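PDB 6I9A: Lys-gingipain W83, which cleaves proteins after lysine as a secreted cysteine peptidase of the periodontal bacterium Porphyromonas gingivalis. Local coordinates for residues S122-S125 with P126-T130; V413-A416 with S417-T421. All coordinates share one frame; numbering follows the deposited sequence.

Contact 1 of 2, residues S122-S125 with P126-T130; sequences SASS and PEELT
Glu128 swings CG beside its own backbone N (chi1 -75°) and then runs extended, a course that carries its carboxylate back past the start of the helix to Ser124. There OE1 takes two bonds from one residue. Ser124 N donates over 2.8 Å to Glu128 OE1, nearly along the C-O axis, while Ser124 OG donates to the same Glu128 OE1 over 2.7 Å from well above the carboxylate plane. Both donors come from the same face. The hydroxyl gets there because Ser124 OG sits between its backbone N and carbonyl carbon (chi1 69°).

The exchange runs the other way one residue on. Ser125 is the N-cap of helix 126-141, and its OG accepts from Glu128 N at 3.0 Å. A classical capping box would return the glutamate bond to the N-cap's own N-H; here it goes to the preceding residue, Ser124, so only the serine half is canonical. The first helical bond, Leu129 N to Ser125 O at 3.2 Å, follows directly, with Pro126 occupying the first turn. On the inner side, Ala123 CB packs against Leu129 CB at 3.9 Å, and Phe24 and helix 25-37 cover Leu129.

The loop leads from strand 117-121 into helix 126-141, beside a calcium site: Ser122 OG bonds Glu263, a calcium ligand, and Arg267, which forms a weak, long ion pair with Glu128 OE1. Two donated protons, the weakly paired guanidinium of Arg267 and the nearby helix N-terminus would together be expected to stabilise negative charge on Glu128.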
loop_
_atom_site.group_PDB
_atom_site.type_symbol
_atom_site.label_atom_id
_atom_site.label_comp_id
_atom_site.label_asym_id
_atom_site.label_seq_id
_atom_site.Cartn_x
_atom_site.Cartn_y
_atom_site.Cartn_z
ATOM N N SER A 122 -8.730 1.656 8.818
ATOM C CA SER A 122 -9.440 1.342 10.064
ATOM C C SER A 122 -9.398 2.524 11.018
ATOM O O SER A 122 -8.304 2.962 11.435
ATOM C CB SER A 122 -8.818 0.115 10.734
ATOM O OG SER A 122 -9.563 -0.071 11.929
ATOM N N ALA A 123 -10.577 3.020 11.385
ATOM C CA ALA A 123 -10.709 4.161 12.276
ATOM C C ALA A 123 -11.867 3.908 13.205
ATOM O O ALA A 123 -12.847 3.278 12.794
ATOM C CB ALA A 123 -10.964 5.426 11.459
ATOM N N SER A 124 -11.801 4.475 14.424
ATOM C CA SER A 124 -12.902 4.376 15.362
ATOM C C SER A 124 -13.692 5.671 15.457
ATOM O O SER A 124 -14.683 5.740 16.210
ATOM C CB SER A 124 -12.376 3.989 16.742
ATOM O OG SER A 124 -11.617 5.015 17.351
ATOM N N SER A 125 -13.263 6.704 14.780
ATOM C CA SER A 125 -13.926 7.992 14.773
ATOM C C SER A 125 -13.605 8.690 13.462
ATOM O O SER A 125 -12.549 8.430 12.856
ATOM C CB SER A 125 -13.403 8.829 15.942
ATOM O OG SER A 125 -12.054 9.205 15.729
ATOM N N PRO A 126 -14.433 9.667 13.035
ATOM C CA PRO A 126 -14.060 10.482 11.857
ATOM C C PRO A 126 -12.720 11.191 12.044
ATOM O O PRO A 126 -11.937 11.261 11.082
ATOM C CB PRO A 126 -15.219 11.485 11.741
ATOM C CG PRO A 126 -16.401 10.718 12.348
ATOM C CD PRO A 126 -15.781 10.017 13.536
ATOM N N GLU A 127 -12.393 11.621 13.279
ATOM C CA GLU A 127 -11.132 12.311 13.541
ATOM C C GLU A 127 -9.927 11.379 13.251
ATOM O O GLU A 127 -8.932 11.825 12.660
ATOM C CB GLU A 127 -11.120 12.815 15.003
ATOM C CG GLU A 127 -12.146 13.931 15.228
ATOM C CD GLU A 127 -13.635 13.589 15.298
ATOM O OE1 GLU A 127 -14.019 12.432 15.609
ATOM O OE2 GLU A 127 -14.431 14.524 15.043
ATOM N N GLU A 128 -10.023 10.099 13.650
ATOM C CA GLU A 128 -8.927 9.174 13.347
ATOM C C GLU A 128 -8.808 8.940 11.853
ATOM O O GLU A 128 -7.704 8.809 11.343
ATOM C CB GLU A 128 -9.100 7.829 14.045
ATOM C CG GLU A 128 -8.791 7.940 15.526
ATOM C CD GLU A 128 -8.992 6.661 16.266
ATOM O OE1 GLU A 128 -9.587 5.718 15.697
ATOM O OE2 GLU A 128 -8.540 6.603 17.429
ATOM N N LEU A 129 -9.934 8.873 11.136
ATOM C CA LEU A 129 -9.844 8.735 9.678
ATOM C C LEU A 129 -9.164 9.957 9.062
ATOM O O LEU A 129 -8.289 9.814 8.207
ATOM C CB LEU A 129 -11.229 8.495 9.046
ATOM C CG LEU A 129 -11.181 8.315 7.543
ATOM C CD1 LEU A 129 -10.359 7.104 7.107
ATOM C CD2 LEU A 129 -12.582 8.212 6.982
ATOM N N THR A 130 -9.528 11.170 9.541
ATOM C CA THR A 130 -8.852 12.363 9.066
ATOM C C THR A 130 -7.360 12.296 9.343
ATOM O O THR A 130 -6.556 12.744 8.512
ATOM C CB THR A 130 -9.493 13.571 9.723
ATOM O OG1 THR A 130 -10.837 13.646 9.221
ATOM C CG2 THR A 130 -8.732 14.879 9.431
#

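Contact 2 of 2, residues V413-A416 with S417-T421; sequences VANA and SGVAT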
loop_
_atom_site.group_PDB
_atom_site.type_symbol
_atom_site.label_atom_id
_atom_site.label_comp_id
_atom_site.label_asym_id
_atom_site.label_seq_id
_atom_site.Cartn_x
_atom_site.Cartn_y
_atom_site.Cartn_z
ATOM N N VAL A 413 -2.269 7.526 -20.114
ATOM C CA VAL A 413 -0.877 7.192 -19.762
ATOM C C VAL A 413 0.052 7.663 -20.867
ATOM O O VAL A 413 -0.180 7.347 -22.036
ATOM C CB VAL A 413 -0.731 5.676 -19.546
ATOM C CG1 VAL A 413 0.725 5.338 -19.246
ATOM C CG2 VAL A 413 -1.623 5.208 -18.397
ATOM N N ALA A 414 1.095 8.397 -20.527
ATOM C CA ALA A 414 2.077 8.798 -21.553
ATOM C C ALA A 414 2.758 7.561 -22.146
ATOM O O ALA A 414 3.285 6.708 -21.419
ATOM C CB ALA A 414 3.112 9.722 -20.954
ATOM N N ASN A 415 2.782 7.501 -23.460
ATOM C CA ASN A 415 3.383 6.389 -24.180
ATOM C C ASN A 415 4.924 6.509 -24.159
ATOM O O ASN A 415 5.477 7.410 -23.525
ATOM C CB ASN A 415 2.802 6.315 -25.620
ATOM C CG ASN A 415 3.246 7.423 -26.524
ATOM O OD1 ASN A 415 4.142 8.238 -26.229
ATOM N ND2 ASN A 415 2.608 7.491 -27.703
ATOM N N ALA A 416 5.611 5.595 -24.882
ATOM C CA ALA A 416 7.083 5.559 -24.849
ATOM C C ALA A 416 7.716 6.848 -25.416
ATOM O O ALA A 416 8.840 7.180 -25.070
ATOM C CB ALA A 416 7.621 4.343 -25.621
ATOM N N SER A 417 6.954 7.615 -26.236
ATOM C CA SER A 417 7.423 8.880 -26.785
ATOM C C SER A 417 6.997 10.082 -25.948
ATOM O O SER A 417 7.256 11.219 -26.339
ATOM C CB SER A 417 6.939 9.069 -28.228
ATOM O OG SER A 417 7.328 7.952 -29.019
ATOM N N GLY A 418 6.392 9.825 -24.781
ATOM C CA GLY A 418 5.993 10.889 -23.868
ATOM C C GLY A 418 4.684 11.583 -24.203
ATOM O O GLY A 418 4.457 12.699 -23.732
ATOM N N VAL A 419 3.787 10.914 -24.953
ATOM C CA VAL A 419 2.508 11.494 -25.306
ATOM C C VAL A 419 1.426 10.757 -24.623
ATOM O O VAL A 419 1.255 9.561 -24.858
ATOM C CB VAL A 419 2.289 11.465 -26.844
ATOM C CG1 VAL A 419 0.917 12.015 -27.200
ATOM C CG2 VAL A 419 3.369 12.249 -27.573
ATOM N N ALA A 420 0.652 11.460 -23.771
ATOM C CA ALA A 420 -0.547 10.905 -23.151
ATOM C C ALA A 420 -1.768 11.363 -23.933
ATOM O O ALA A 420 -1.965 12.569 -24.098
ATOM C CB ALA A 420 -0.669 11.349 -21.700
ATOM N N THR A 421 -2.576 10.406 -24.378
ATOM C CA THR A 421 -3.841 10.735 -25.027
ATOM C C THR A 421 -4.884 10.550 -23.917
ATOM O O THR A 421 -5.186 9.433 -23.477
ATOM C CB THR A 421 -4.079 9.863 -26.274
ATOM O OG1 THR A 421 -3.007 10.095 -27.178
ATOM C CG2 THR A 421 -5.422 10.197 -26.965
HETATM O O HOH W 1 -2.171 7.620 -23.907
#
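Asn415 CB, the first atom of the side chain that organises this turn, already lies 3.7 Å from Val419 O. A chi1 of 71° tucks CG back over the main chain, and Val419 O lies over the flat face of the amide, 3.4 Å from Asn415 CG. OD1 then faces back across the turn and accepts two backbone N-H groups. Ser417 N reaches Asn415 OD1 at 2.9 Å through a bent bond (131° at the hydrogen), which closes an Asx turn; Val419 N reaches Asn415 OD1 at 3.0 Å much more directly (167°). Each donor lies well out of the amide plane, and they approach from opposite faces, so the oxygen is gripped between them. The other branch, ND2, runs alongside the Val419 side chain, 4.1 Å from Val419 CB, the two residues pointing the same way.

The backbone underneath is a beta hairpin of the type I plus G1 bulge class, joining strands 407-413 and 419-424 of the C-terminal immunoglobulin-like domain. Its evidence is the type I turn from Asn415 to Gly418, the positive phi of Gly418, and two bonds sharing Asn415: Gly418 N donates to Asn415 O, and Asn415 N to Val419 O at 2.9 Å.

Just before the turn, Ala414 CB lies 4.2 Å from Ala420 CB of strand 419-424, Ala420 also touching Val400 of strand 399-404. Further along, a water bridges the two strands, donating to Val413 O at 2.7 Å and accepting from Thr421 N. Backbone bonds from Gly418 to Ala394 and from Ala420 to Ile392 tie the turn's end and strand 419-424 to strand 389-394.

How the contacts relate
Contact 1 comes first along the chain and contact 2 far later; their centres are 39 Å apart and their nearest atoms about 27 Å. They share no sheet. Residues 122-130 connect an outermost strand, 117-121, of the four-stranded parallel sheet to helix 126-141 in the peptidase domain, whereas residues 413-421 form the hairpin turn linking two adjacent strands of the antiparallel sheet of the C-terminal immunoglobulin-like domain. The first borders a calcium site; the second is remote from the metal and inhibitor sites. Each reverses or redirects the chain locally; the two lie in different domains, one alpha/beta and one all-beta.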